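Local coordinates for probable glutamine-binding lipoprotein GlnH (GLNBP) (Mycobacterium tuberculosis, PDB 6H20) that binds amino acids such as asparagine as a family 3 solute-binding lipoprotein and probably senses aspartate in the control of mycobacterial glutamate metabolism, at residues L53-D58 / V115-K120. Residues are numbered along the deposited sequence; the frame is centred on the assembly and turned at random.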
loop_
_atom_site.group_PDB
_atom_site.type_symbol
_atom_site.label_atom_id
_atom_site.label_comp_id
_atom_site.label_asym_id
_atom_site.label_seq_id
_atom_site.Cartn_x
_atom_site.Cartn_y
_atom_site.Cartn_z
ATOM N N LEU A 53 5.262 19.055 -3.092
ATOM C CA LEU A 53 4.184 18.093 -2.910
ATOM C C LEU A 53 4.357 17.413 -1.558
ATOM O O LEU A 53 5.450 16.930 -1.242
ATOM C CB LEU A 53 4.263 17.044 -4.021
ATOM C CG LEU A 53 3.240 15.908 -4.024
ATOM C CD1 LEU A 53 1.862 16.465 -4.392
ATOM C CD2 LEU A 53 3.645 14.793 -4.997
ATOM N N ILE A 54 3.294 17.395 -0.754
ATOM C CA ILE A 54 3.335 16.777 0.572
ATOM C C ILE A 54 2.714 15.392 0.466
ATOM O O ILE A 54 1.537 15.251 0.105
ATOM C CB ILE A 54 2.626 17.641 1.624
ATOM C CG1 ILE A 54 3.275 19.027 1.671
ATOM C CG2 ILE A 54 2.670 16.958 2.990
ATOM C CD1 ILE A 54 2.498 20.052 2.478
ATOM N N VAL A 55 3.521 14.370 0.769
ATOM C CA VAL A 55 3.204 12.974 0.488
ATOM C C VAL A 55 3.125 12.217 1.804
ATOM O O VAL A 55 4.078 12.232 2.587
ATOM C CB VAL A 55 4.285 12.347 -0.407
ATOM C CG1 VAL A 55 3.983 10.867 -0.678
ATOM C CG2 VAL A 55 4.414 13.115 -1.717
ATOM N N GLY A 56 2.016 11.508 2.013
ATOM C CA GLY A 56 1.859 10.674 3.193
ATOM C C GLY A 56 2.342 9.262 2.924
ATOM O O GLY A 56 1.939 8.634 1.939
ATOM N N LEU A 57 3.213 8.773 3.800
ATOM C CA LEU A 57 3.761 7.417 3.721
ATOM C C LEU A 57 4.477 7.155 5.039
ATOM O O LEU A 57 4.318 7.913 5.999
ATOM C CB LEU A 57 4.650 7.232 2.486
ATOM C CG LEU A 57 5.683 8.297 2.098
ATOM C CD1 LEU A 57 6.782 8.464 3.157
ATOM C CD2 LEU A 57 6.284 7.949 0.731
ATOM N N ASP A 58 5.269 6.089 5.103
ATOM C CA ASP A 58 6.004 5.810 6.340
ATOM C C ASP A 58 7.382 5.269 5.993
ATOM O O ASP A 58 7.814 5.306 4.836
ATOM C CB ASP A 58 5.217 4.876 7.270
ATOM C CG ASP A 58 5.228 3.414 6.807
ATOM O OD1 ASP A 58 5.830 3.074 5.770
ATOM O OD2 ASP A 58 4.620 2.592 7.511
ATOM N N VAL A 115 -2.087 16.111 3.906
ATOM C CA VAL A 115 -1.162 15.786 2.830
ATOM C C VAL A 115 -1.899 16.023 1.524
ATOM O O VAL A 115 -3.130 16.032 1.475
ATOM C CB VAL A 115 -0.676 14.319 2.882
ATOM C CG1 VAL A 115 0.078 14.038 4.177
ATOM C CG2 VAL A 115 -1.850 13.354 2.736
ATOM N N ASP A 116 -1.128 16.209 0.450
ATOM C CA ASP A 116 -1.753 16.282 -0.867
ATOM C C ASP A 116 -2.163 14.893 -1.349
ATOM O O ASP A 116 -3.259 14.715 -1.900
ATOM C CB ASP A 116 -0.794 16.908 -1.881
ATOM C CG ASP A 116 -0.390 18.331 -1.525
ATOM O OD1 ASP A 116 -1.286 19.188 -1.338
ATOM O OD2 ASP A 116 0.829 18.610 -1.462
ATOM N N ILE A 117 -1.285 13.908 -1.181
ATOM C CA ILE A 117 -1.549 12.547 -1.627
ATOM C C ILE A 117 -0.980 11.578 -0.604
ATOM O O ILE A 117 -0.056 11.908 0.149
ATOM C CB ILE A 117 -0.961 12.235 -3.025
ATOM C CG1 ILE A 117 0.571 12.321 -3.016
ATOM C CG2 ILE A 117 -1.557 13.179 -4.080
ATOM C CD1 ILE A 117 1.216 11.972 -4.363
ATOM N N VAL A 118 -1.561 10.384 -0.560
ATOM C CA VAL A 118 -0.989 9.244 0.159
ATOM C C VAL A 118 -0.524 8.255 -0.898
ATOM O O VAL A 118 -1.308 7.853 -1.765
ATOM C CB VAL A 118 -2.017 8.589 1.094
ATOM C CG1 VAL A 118 -1.507 7.237 1.606
ATOM C CG2 VAL A 118 -2.338 9.506 2.277
ATOM N N VAL A 119 0.749 7.892 -0.858
ATOM C CA VAL A 119 1.285 6.811 -1.685
ATOM C C VAL A 119 1.895 5.841 -0.686
ATOM O O VAL A 119 3.054 5.986 -0.272
ATOM C CB VAL A 119 2.309 7.280 -2.723
ATOM C CG1 VAL A 119 2.584 6.161 -3.733
ATOM C CG2 VAL A 119 1.813 8.534 -3.467
ATOM N N LYS A 120 1.076 4.900 -0.222
ATOM C CA LYS A 120 1.482 3.989 0.845
ATOM C C LYS A 120 0.663 2.721 0.722
ATOM O O LYS A 120 -0.275 2.495 1.499
ATOM C CB LYS A 120 1.291 4.640 2.222
ATOM C CG LYS A 120 1.993 3.840 3.328
ATOM C CD LYS A 120 1.381 4.113 4.691
ATOM C CE LYS A 120 2.059 3.320 5.810
ATOM N NZ LYS A 120 2.417 1.917 5.458
#
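G56 and I117 join two parallel strands: G56 N donates to I117 O over 2.8 Å. The next bond runs back, from V119 N to G56 O at 3.1 Å. At the other end I54 O takes D116 N at 2.9 Å and, weakly, I117 N.

A side chain completes the backbone pattern at that end. D116 turns its carboxylate to strand 53-57, and D116 OD2 accepts I54 N at 2.8 Å in an almost straight bond (174°). The anti side of OD2 is used. OD1 forms a salt bridge with R50, so the carboxylate is held at both oxygens.

At the pocket end K120 extends along L57, with CG anti to the backbone N (chi1 -167°), and bends only at its last torsion. K120 NZ thereby reaches D58 OD2 at 3.1 Å, a salt bridge whose hydrogen bond is weak. D58 OD1 is taken by G60 N. K120 lines the asparagine pocket, although its side chain stays about 5 Å from the ligand; the salt bridge thus sits beside the site.

Apolar contacts flank the backbone bonds. On one face V55 CG2 lies beside I117 CG1, and L53 CD2 meets I117 CD1 at 3.8 Å. On the other face V115 CG1 packs over G56, which has no side chain there.

The parallel pair belongs to the sheet of one lobe, consistent with the type 2 periplasmic-binding-protein fold, and 115-120 runs into the asparagine site at K120. Strand 53-57 also pairs in parallel with 96-100, while 117-118 pairs antiparallel with 232-240. Helix 77-90 packs on V55 and V119; helix 106-111 packs on V115 and V118.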